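Local coordinates for protein aldose 1-epimerase (Caenorhabditis elegans, PDB 1LUR) that probably catalyses the interconversion of the alpha and beta anomers of free aldose sugars, as aldose 1-epimerases (mutarotases) do, at residues 55-58 with 59-62; 92-96 with 97-101; 126-129 with 130-134; 307-310 with 311-314. One frame throughout, in Å; residues are numbered along the deposited sequence.

Contact 1. Residues 55-58 with 59-62; sequences TIDE and FEKD
Two carboxylates that would be expected to repel each other, those of Asp57 and Glu60, come close together on a short helix, Asp57 OD2 lying 4.0 Å from Glu60 OE1. Their side chains cross at about a right angle and the carboxylate planes are 80° apart. The helix is 56-61, and its first turn carries a capping box made by Thr55 and Glu58. One of its two bonds is a weak one from Thr55 N to Glu58 OE2, 3.1 Å; the return bond, from Glu58 N to Thr55 OG1, is less certain because the hydroxyl is modelled too close to a neighbour. Along the helix, the straightest of the backbone bonds runs from Glu60 N to Ile56 O, 3.1 Å, and the same oxygen also takes a weak one from Phe59 N. Asp57 has a counter-charge in Lys61, whose extended chain runs back past it to a salt bridge, although the placing of the carboxylate oxygen involved is doubtful; Glu60 OE2 has a long, weak ion pair with Lys111. On the inner side, the Phe59 ring, buried, brings CD2 to 3.4 Å from Thr55 O, packs against Leu28, Thr33 and Ala35 of strands 24-28 and 33-40, and meets Phe53 edge-to-face. The helix is thereby laid on the four-stranded sheet near the N-terminus. Asp62 turns its carboxylate to the chain ahead, accepting from Ala64 N and Ile66 N. With CG1 of Ile56 beside its own backbone N (chi1 -67°), the CG2 branch is left to approach Glu60 OE1 at 4.0 Å.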
loop_
_atom_site.group_PDB
_atom_site.type_symbol
_atom_site.label_atom_id
_atom_site.label_comp_id
_atom_site.label_asym_id
_atom_site.label_seq_id
_atom_site.Cartn_x
_atom_site.Cartn_y
_atom_site.Cartn_z
ATOM N N THR A 55 -9.605 -17.331 -5.356
ATOM C CA THR A 55 -10.109 -17.160 -6.718
ATOM C C THR A 55 -10.013 -15.719 -7.220
ATOM O O THR A 55 -9.989 -14.776 -6.434
ATOM C CB THR A 55 -11.588 -17.596 -6.833
ATOM O OG1 THR A 55 -12.427 -16.616 -6.209
ATOM C CG2 THR A 55 -11.802 -18.942 -6.157
ATOM N N ILE A 56 -9.978 -15.563 -8.540
ATOM C CA ILE A 56 -9.888 -14.250 -9.164
ATOM C C ILE A 56 -11.138 -13.414 -8.925
ATOM O O ILE A 56 -11.056 -12.234 -8.588
ATOM C CB ILE A 56 -9.684 -14.375 -10.688
ATOM C CG1 ILE A 56 -8.313 -14.990 -10.978
ATOM C CG2 ILE A 56 -9.819 -13.014 -11.347
ATOM C CD1 ILE A 56 -8.023 -15.182 -12.460
ATOM N N ASP A 57 -12.300 -14.026 -9.100
ATOM C CA ASP A 57 -13.549 -13.309 -8.902
ATOM C C ASP A 57 -13.661 -12.716 -7.499
ATOM O O ASP A 57 -14.173 -11.607 -7.335
ATOM C CB ASP A 57 -14.736 -14.231 -9.184
ATOM C CG ASP A 57 -15.936 -13.478 -9.719
ATOM O OD1 ASP A 57 -16.537 -12.687 -8.959
ATOM O OD2 ASP A 57 -16.272 -13.669 -10.907
ATOM N N GLU A 58 -13.182 -13.444 -6.493
ATOM C CA GLU A 58 -13.246 -12.958 -5.116
ATOM C C GLU A 58 -12.464 -11.657 -4.984
ATOM O O GLU A 58 -12.811 -10.791 -4.181
ATOM C CB GLU A 58 -12.674 -13.992 -4.145
ATOM C CG GLU A 58 -13.482 -15.271 -4.046
ATOM C CD GLU A 58 -12.836 -16.289 -3.132
ATOM O OE1 GLU A 58 -12.902 -16.117 -1.898
ATOM O OE2 GLU A 58 -12.248 -17.259 -3.652
ATOM N N PHE A 59 -11.400 -11.537 -5.770
ATOM C CA PHE A 59 -10.566 -10.341 -5.750
ATOM C C PHE A 59 -11.328 -9.196 -6.401
ATOM O O PHE A 59 -11.304 -8.063 -5.913
ATOM C CB PHE A 59 -9.262 -10.588 -6.512
ATOM C CG PHE A 59 -8.120 -11.027 -5.641
ATOM C CD1 PHE A 59 -7.478 -10.118 -4.806
ATOM C CD2 PHE A 59 -7.680 -12.347 -5.657
ATOM C CE1 PHE A 59 -6.416 -10.514 -4.004
ATOM C CE2 PHE A 59 -6.618 -12.755 -4.856
ATOM C CZ PHE A 59 -5.984 -11.836 -4.028
ATOM N N GLU A 60 -12.006 -9.502 -7.504
ATOM C CA GLU A 60 -12.781 -8.506 -8.235
ATOM C C GLU A 60 -13.976 -8.019 -7.425
ATOM O O GLU A 60 -14.576 -6.992 -7.739
ATOM C CB GLU A 60 -13.265 -9.084 -9.568
ATOM C CG GLU A 60 -12.151 -9.416 -10.548
ATOM C CD GLU A 60 -12.664 -10.057 -11.828
ATOM O OE1 GLU A 60 -13.288 -11.135 -11.744
ATOM O OE2 GLU A 60 -12.444 -9.486 -12.917
ATOM N N LYS A 61 -14.323 -8.757 -6.378
ATOM C CA LYS A 61 -15.450 -8.378 -5.541
ATOM C C LYS A 61 -15.002 -7.779 -4.212
ATOM O O LYS A 61 -15.814 -7.229 -3.476
ATOM C CB LYS A 61 -16.354 -9.593 -5.295
ATOM C CG LYS A 61 -17.062 -10.102 -6.547
ATOM C CD LYS A 61 -17.831 -11.396 -6.281
ATOM C CE LYS A 61 -18.706 -11.772 -7.474
ATOM N NZ LYS A 61 -19.339 -13.117 -7.325
ATOM N N ASP A 62 -13.709 -7.877 -3.912
ATOM C CA ASP A 62 -13.174 -7.338 -2.664
ATOM C C ASP A 62 -13.381 -5.831 -2.563
ATOM O O ASP A 62 -13.355 -5.127 -3.571
ATOM C CB ASP A 62 -11.681 -7.660 -2.541
ATOM C CG ASP A 62 -11.030 -6.969 -1.356
ATOM O OD1 ASP A 62 -11.629 -6.963 -0.259
ATOM O OD2 ASP A 62 -9.910 -6.440 -1.516
#

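Contact 2. Residues 92-96 with 97-101; sequences TPNNG and PHYLH
His98 O is gripped by two neighbouring amides, Asn94 N and Asn95 N, each 3.2 Å from it. Both donors stand somewhat out of the carbonyl plane, tilted by 17° for Asn94 and 27° for Asn95. The side-chain amide of Asn94 then takes hold of Leu100 at both ends: Leu100 N gives a bond to Asn94 OD1 at 2.7 Å, and Asn94 ND2 gives one to Leu100 O at 3.1 Å, each using an in-plane lone pair of the accepting oxygen. A chi1 of 74° sets that amide between its own N and carbonyl carbon, where it meets both. Asn94 and Asn95 both face His98, a classic beta bulge, and a type II' turn from Asn95 to His98 brings the chain back, with one antiparallel bridge between them and Gly96 at positive phi. Weakly, His98 N returns to Asn95 O. Leu100 points toward 92-96 and lays CD2 3.5 Å from Asn95 ND2, the two side chains crossing at a slant. Pro97 CG lies over the centre of one face of the His98 ring, whose nitrogens are engaged by Asn79 N and Thr201 OG1. Thr92 O meets the Tyr99 ring at its edge, 3.2 Å from CD1.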
loop_
_atom_site.group_PDB
_atom_site.type_symbol
_atom_site.label_atom_id
_atom_site.label_comp_id
_atom_site.label_asym_id
_atom_site.label_seq_id
_atom_site.Cartn_x
_atom_site.Cartn_y
_atom_site.Cartn_z
ATOM N N THR A 92 -18.090 12.309 -6.214
ATOM C CA THR A 92 -19.218 11.741 -5.476
ATOM C C THR A 92 -18.596 10.933 -4.335
ATOM O O THR A 92 -17.775 10.048 -4.578
ATOM C CB THR A 92 -20.065 10.793 -6.365
ATOM O OG1 THR A 92 -20.704 11.545 -7.409
ATOM C CG2 THR A 92 -21.129 10.075 -5.525
ATOM N N PRO A 93 -18.951 11.248 -3.076
ATOM C CA PRO A 93 -18.394 10.516 -1.935
ATOM C C PRO A 93 -18.593 9.007 -2.051
ATOM O O PRO A 93 -19.640 8.547 -2.506
ATOM C CB PRO A 93 -19.149 11.110 -0.746
ATOM C CG PRO A 93 -19.353 12.522 -1.165
ATOM C CD PRO A 93 -19.764 12.390 -2.620
ATOM N N ASN A 94 -17.588 8.238 -1.634
ATOM C CA ASN A 94 -17.667 6.778 -1.698
ATOM C C ASN A 94 -17.278 6.139 -0.362
ATOM O O ASN A 94 -17.336 4.923 -0.211
ATOM C CB ASN A 94 -16.744 6.250 -2.793
ATOM C CG ASN A 94 -15.284 6.323 -2.398
ATOM O OD1 ASN A 94 -14.863 7.258 -1.718
ATOM N ND2 ASN A 94 -14.501 5.336 -2.826
ATOM N N ASN A 95 -16.868 6.968 0.589
ATOM C CA ASN A 95 -16.465 6.508 1.914
ATOM C C ASN A 95 -16.763 7.641 2.875
ATOM O O ASN A 95 -15.949 8.546 3.063
ATOM C CB ASN A 95 -14.970 6.173 1.941
ATOM C CG ASN A 95 -14.459 5.908 3.346
ATOM O OD1 ASN A 95 -14.198 6.839 4.115
ATOM N ND2 ASN A 95 -14.327 4.632 3.695
ATOM N N GLY A 96 -17.937 7.587 3.491
ATOM C CA GLY A 96 -18.309 8.632 4.414
ATOM C C GLY A 96 -18.454 9.842 3.517
ATOM O O GLY A 96 -18.878 9.701 2.367
ATOM N N PRO A 97 -18.106 11.039 3.993
ATOM C CA PRO A 97 -18.220 12.238 3.160
ATOM C C PRO A 97 -16.981 12.411 2.263
ATOM O O PRO A 97 -16.943 13.285 1.398
ATOM C CB PRO A 97 -18.315 13.343 4.193
ATOM C CG PRO A 97 -17.364 12.856 5.252
ATOM C CD PRO A 97 -17.747 11.391 5.379
ATOM N N HIS A 98 -15.987 11.553 2.461
ATOM C CA HIS A 98 -14.752 11.629 1.681
ATOM C C HIS A 98 -14.680 10.745 0.431
ATOM O O HIS A 98 -15.542 9.888 0.204
ATOM C CB HIS A 98 -13.570 11.313 2.602
ATOM C CG HIS A 98 -13.660 11.966 3.948
ATOM N ND1 HIS A 98 -13.787 13.328 4.110
ATOM C CD2 HIS A 98 -13.642 11.439 5.196
ATOM C CE1 HIS A 98 -13.843 13.614 5.399
ATOM N NE2 HIS A 98 -13.758 12.486 6.079
ATOM N N TYR A 99 -13.635 10.971 -0.371
ATOM C CA TYR A 99 -13.385 10.229 -1.608
ATOM C C TYR A 99 -12.139 9.395 -1.327
ATOM O O TYR A 99 -11.019 9.915 -1.305
ATOM C CB TYR A 99 -13.114 11.193 -2.762
ATOM C CG TYR A 99 -13.297 10.585 -4.130
ATOM C CD1 TYR A 99 -14.526 10.035 -4.506
ATOM C CD2 TYR A 99 -12.266 10.601 -5.072
ATOM C CE1 TYR A 99 -14.732 9.528 -5.774
ATOM C CE2 TYR A 99 -12.463 10.088 -6.359
ATOM C CZ TYR A 99 -13.706 9.557 -6.700
ATOM O OH TYR A 99 -13.939 9.079 -7.969
ATOM N N LEU A 100 -12.342 8.097 -1.136
ATOM C CA LEU A 100 -11.263 7.165 -0.834
ATOM C C LEU A 100 -10.675 6.321 -1.958
ATOM O O LEU A 100 -11.392 5.731 -2.760
ATOM C CB LEU A 100 -11.739 6.229 0.282
ATOM C CG LEU A 100 -10.805 5.129 0.788
ATOM C CD1 LEU A 100 -9.743 5.731 1.680
ATOM C CD2 LEU A 100 -11.617 4.102 1.571
ATOM N N HIS A 101 -9.345 6.260 -1.984
ATOM C CA HIS A 101 -8.609 5.491 -2.978
ATOM C C HIS A 101 -9.014 5.668 -4.428
ATOM O O HIS A 101 -9.162 4.685 -5.157
ATOM C CB HIS A 101 -8.662 3.998 -2.632
ATOM C CG HIS A 101 -8.142 3.677 -1.267
ATOM N ND1 HIS A 101 -7.034 4.295 -0.729
ATOM C CD2 HIS A 101 -8.554 2.772 -0.349
ATOM C CE1 HIS A 101 -6.783 3.784 0.463
ATOM N NE2 HIS A 101 -7.691 2.857 0.718
#

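Contact 3. Residues 126-129 with 130-134; sequences VRAN and EQDDG
A capping box formed by Asn129 and Asp132 joins the end of strand 121-129 to the single turn of helix 130-133. Asn129 N donates to Asp132 OD2 at 2.9 Å, on the carboxylate's anti lone pair, and Asp132 N answers to Asn129 OD1 at 3.0 Å, approaching almost in line with the side-chain C=O (171° at the oxygen). Placed between its backbone N and carbonyl carbon (chi1 58°), the Asn129 amide swings over the helix start. Its plane is 8° from that of the Asp132 carboxylate, and two acceptors lie close, Asn129 OD1 and Asp132 OD2 at 2.9 Å; that repulsion is presumably offset by the backbone N-H groups of Asn129 and Asp132, one on each oxygen, and Arg110 adds a long, weak ion pair to Asp132. The same Asp132 N also reaches Asn129 O at 2.8 Å, standing well above the carbonyl plane, and that oxygen accepts from Asp133 N at 3.3 Å. The Asp133 carboxylate has a salt bridge with Arg72 and a bond from Leu135 N. Gly134, at positive phi, leads the chain on to strand 138-147, antiparallel to strand 121-129 in the nine-stranded sheet, while Ala128 packs on Leu107 and Arg72 in flanking loops.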
loop_
_atom_site.group_PDB
_atom_site.type_symbol
_atom_site.label_atom_id
_atom_site.label_comp_id
_atom_site.label_asym_id
_atom_site.label_seq_id
_atom_site.Cartn_x
_atom_site.Cartn_y
_atom_site.Cartn_z
ATOM N N VAL A 126 -1.890 1.164 -17.283
ATOM C CA VAL A 126 -3.288 1.567 -17.350
ATOM C C VAL A 126 -3.376 3.078 -17.504
ATOM O O VAL A 126 -2.477 3.810 -17.087
ATOM C CB VAL A 126 -4.056 1.144 -16.075
ATOM C CG1 VAL A 126 -3.631 2.003 -14.890
ATOM C CG2 VAL A 126 -5.558 1.252 -16.315
ATOM N N ARG A 127 -4.456 3.543 -18.119
ATOM C CA ARG A 127 -4.655 4.967 -18.323
ATOM C C ARG A 127 -5.888 5.401 -17.558
ATOM O O ARG A 127 -6.834 4.630 -17.399
ATOM C CB ARG A 127 -4.854 5.280 -19.809
ATOM C CG ARG A 127 -3.637 5.053 -20.671
ATOM C CD ARG A 127 -4.001 5.211 -22.145
ATOM N NE ARG A 127 -2.830 5.140 -23.007
ATOM C CZ ARG A 127 -1.930 6.109 -23.125
ATOM N NH1 ARG A 127 -2.066 7.238 -22.437
ATOM N NH2 ARG A 127 -0.885 5.940 -23.924
ATOM N N ALA A 128 -5.877 6.643 -17.094
ATOM C CA ALA A 128 -6.999 7.183 -16.345
ATOM C C ALA A 128 -7.085 8.694 -16.544
ATOM O O ALA A 128 -6.068 9.384 -16.547
ATOM C CB ALA A 128 -6.838 6.856 -14.859
ATOM N N ASN A 129 -8.303 9.195 -16.726
ATOM C CA ASN A 129 -8.537 10.618 -16.920
ATOM C C ASN A 129 -9.743 11.039 -16.090
ATOM O O ASN A 129 -10.402 10.201 -15.472
ATOM C CB ASN A 129 -8.785 10.951 -18.399
ATOM C CG ASN A 129 -9.957 10.193 -18.987
ATOM O OD1 ASN A 129 -10.886 9.810 -18.278
ATOM N ND2 ASN A 129 -9.924 9.984 -20.305
ATOM N N GLU A 130 -10.045 12.334 -16.087
ATOM C CA GLU A 130 -11.178 12.828 -15.315
ATOM C C GLU A 130 -12.481 12.058 -15.571
ATOM O O GLU A 130 -13.247 11.825 -14.637
ATOM C CB GLU A 130 -11.380 14.331 -15.569
ATOM C CG GLU A 130 -12.403 14.995 -14.636
ATOM C CD GLU A 130 -12.555 16.493 -14.886
ATOM O OE1 GLU A 130 -11.899 17.002 -15.817
ATOM O OE2 GLU A 130 -13.330 17.161 -14.152
ATOM N N GLN A 131 -12.740 11.650 -16.815
ATOM C CA GLN A 131 -13.976 10.913 -17.096
ATOM C C GLN A 131 -14.036 9.573 -16.384
ATOM O O GLN A 131 -15.118 9.094 -16.052
ATOM C CB GLN A 131 -14.170 10.663 -18.596
ATOM C CG GLN A 131 -14.746 11.829 -19.371
ATOM C CD GLN A 131 -13.676 12.646 -20.055
ATOM O OE1 GLN A 131 -12.858 12.108 -20.813
ATOM N NE2 GLN A 131 -13.673 13.953 -19.806
ATOM N N ASP A 132 -12.876 8.965 -16.159
ATOM C CA ASP A 132 -12.822 7.675 -15.483
ATOM C C ASP A 132 -13.050 7.754 -13.982
ATOM O O ASP A 132 -13.761 6.920 -13.416
ATOM C CB ASP A 132 -11.460 6.994 -15.684
ATOM C CG ASP A 132 -11.175 6.654 -17.122
ATOM O OD1 ASP A 132 -12.006 5.961 -17.746
ATOM O OD2 ASP A 132 -10.111 7.068 -17.622
ATOM N N ASP A 133 -12.460 8.758 -13.337
ATOM C CA ASP A 133 -12.603 8.894 -11.892
ATOM C C ASP A 133 -12.919 10.265 -11.304
ATOM O O ASP A 133 -12.908 10.424 -10.084
ATOM C CB ASP A 133 -11.325 8.385 -11.248
ATOM C CG ASP A 133 -10.086 9.053 -11.832
ATOM O OD1 ASP A 133 -10.186 10.237 -12.224
ATOM O OD2 ASP A 133 -9.018 8.410 -11.894
ATOM N N GLY A 134 -13.164 11.257 -12.153
ATOM C CA GLY A 134 -13.473 12.580 -11.643
ATOM C C GLY A 134 -12.299 13.399 -11.132
ATOM O O GLY A 134 -12.478 14.557 -10.748
#

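Contact 4. Residues 307-310 with 311-314; sequences HSAA and PNFD
The Phe313 ring receives the methyl of Ala309 at its edge and in its plane, with Ala309 CB 3.7 Å from Phe313 CE1, and beyond the two segments it meets the ring of Phe316 at about 50°. Ala309 belongs to a type II beta turn, His307 to Ala310, which runs straight into a short 3-10 segment, all within the loop between strands 300-305 and 320-321. Ala309 occupies the third place of the turn at positive phi (66°), and its carbonyl becomes the hub of what follows. Asn312 N bonds to Ala309 O at 2.8 Å, coming from above the carbonyl plane, and Phe313 N adds a weak bond to the same oxygen. A second bond, from Phe313 N to Ala310 O at 3.2 Å, repeats the 3-10 pattern one residue on; there too the donor stands above the carbonyl plane. Ala309 O also lies 3.3 Å from Phe313 CD1. With CG set beside its own backbone N (chi1 -61°), the Asn312 side chain lies against Ala309, its OD1 3.9 Å from Ala309 CB, before that oxygen accepts from Lys78 N; its ND2 reaches Thr81 O weakly. Pro311 packs on Ile77, Leu82 and Val319, and Ala309 on Pro204, so the turn packs against strands 76-77, 81-84 and 204-205. Packing is tight where the proline joins the turn: Ala310 CB and Pro311 CD stand 3.4 Å apart, closer than usual for two carbons.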
loop_
_atom_site.group_PDB
_atom_site.type_symbol
_atom_site.label_atom_id
_atom_site.label_comp_id
_atom_site.label_asym_id
_atom_site.label_seq_id
_atom_site.Cartn_x
_atom_site.Cartn_y
_atom_site.Cartn_z
ATOM N N HIS A 307 1.776 11.799 1.861
ATOM C CA HIS A 307 0.822 12.091 2.925
ATOM C C HIS A 307 -0.619 11.993 2.458
ATOM O O HIS A 307 -0.963 12.458 1.367
ATOM C CB HIS A 307 1.026 13.508 3.467
ATOM C CG HIS A 307 2.390 13.753 4.029
ATOM N ND1 HIS A 307 3.541 13.608 3.285
ATOM C CD2 HIS A 307 2.784 14.168 5.257
ATOM C CE1 HIS A 307 4.585 13.926 4.029
ATOM N NE2 HIS A 307 4.153 14.268 5.231
ATOM N N SER A 308 -1.463 11.407 3.297
ATOM C CA SER A 308 -2.871 11.265 2.966
ATOM C C SER A 308 -3.480 12.676 2.931
ATOM O O SER A 308 -3.078 13.547 3.705
ATOM C CB SER A 308 -3.570 10.414 4.026
ATOM O OG SER A 308 -3.077 9.088 4.035
ATOM N N ALA A 309 -4.430 12.903 2.026
ATOM C CA ALA A 309 -5.088 14.208 1.893
ATOM C C ALA A 309 -4.153 15.324 1.431
ATOM O O ALA A 309 -4.451 16.504 1.625
ATOM C CB ALA A 309 -5.751 14.612 3.218
ATOM N N ALA A 310 -3.028 14.959 0.818
ATOM C CA ALA A 310 -2.073 15.956 0.336
ATOM C C ALA A 310 -2.757 16.986 -0.577
ATOM O O ALA A 310 -2.467 18.184 -0.504
ATOM C CB ALA A 310 -0.936 15.270 -0.409
ATOM N N PRO A 311 -3.669 16.531 -1.450
ATOM C CA PRO A 311 -4.358 17.465 -2.348
ATOM C C PRO A 311 -5.176 18.532 -1.618
ATOM O O PRO A 311 -5.531 19.547 -2.221
ATOM C CB PRO A 311 -5.247 16.548 -3.184
ATOM C CG PRO A 311 -4.479 15.270 -3.229
ATOM C CD PRO A 311 -4.009 15.137 -1.798
ATOM N N ASN A 312 -5.460 18.297 -0.334
ATOM C CA ASN A 312 -6.243 19.227 0.491
ATOM C C ASN A 312 -5.435 20.176 1.370
ATOM O O ASN A 312 -5.963 21.169 1.877
ATOM C CB ASN A 312 -7.198 18.446 1.398
ATOM C CG ASN A 312 -8.183 17.609 0.618
ATOM O OD1 ASN A 312 -8.092 16.384 0.597
ATOM N ND2 ASN A 312 -9.131 18.269 -0.036
ATOM N N PHE A 313 -4.164 19.869 1.572
ATOM C CA PHE A 313 -3.317 20.716 2.403
ATOM C C PHE A 313 -2.062 21.095 1.633
ATOM O O PHE A 313 -1.247 20.233 1.299
ATOM C CB PHE A 313 -2.973 19.974 3.697
ATOM C CG PHE A 313 -4.183 19.543 4.485
ATOM C CD1 PHE A 313 -4.679 18.245 4.381
ATOM C CD2 PHE A 313 -4.856 20.451 5.301
ATOM C CE1 PHE A 313 -5.825 17.861 5.075
ATOM C CE2 PHE A 313 -6.005 20.072 5.996
ATOM C CZ PHE A 313 -6.488 18.776 5.883
ATOM N N ASP A 314 -1.907 22.386 1.351
ATOM C CA ASP A 314 -0.742 22.840 0.604
ATOM C C ASP A 314 0.595 22.739 1.320
ATOM O O ASP A 314 1.637 22.941 0.692
ATOM C CB ASP A 314 -0.948 24.266 0.083
ATOM C CG ASP A 314 -1.161 25.263 1.185
ATOM O OD1 ASP A 314 -0.369 25.261 2.151
ATOM O OD2 ASP A 314 -2.118 26.058 1.076
#

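Overall arrangement
Contacts 2 and 3 are the pair that touch: Tyr99 OH of contact 2 is 2.7 Å from Asp133 O of contact 3, a probable hydrogen bond between the bulged turn and the region of helix 130-133. Contact 4 lies about 15 Å from contact 2, centre to centre, and is tied to it through strand 76-77, which pairs with 99-100 while Pro311 and Asn312 rest on Ile77. Contact 1 stands apart, its centre about 22 Å from those of contacts 2 and 3 and about 31 Å from that of contact 4. His101 of contact 2 meets the ring of His172; in aldose 1-epimerases a pair of histidines lines the sugar pocket, so contact 2 probably borders it.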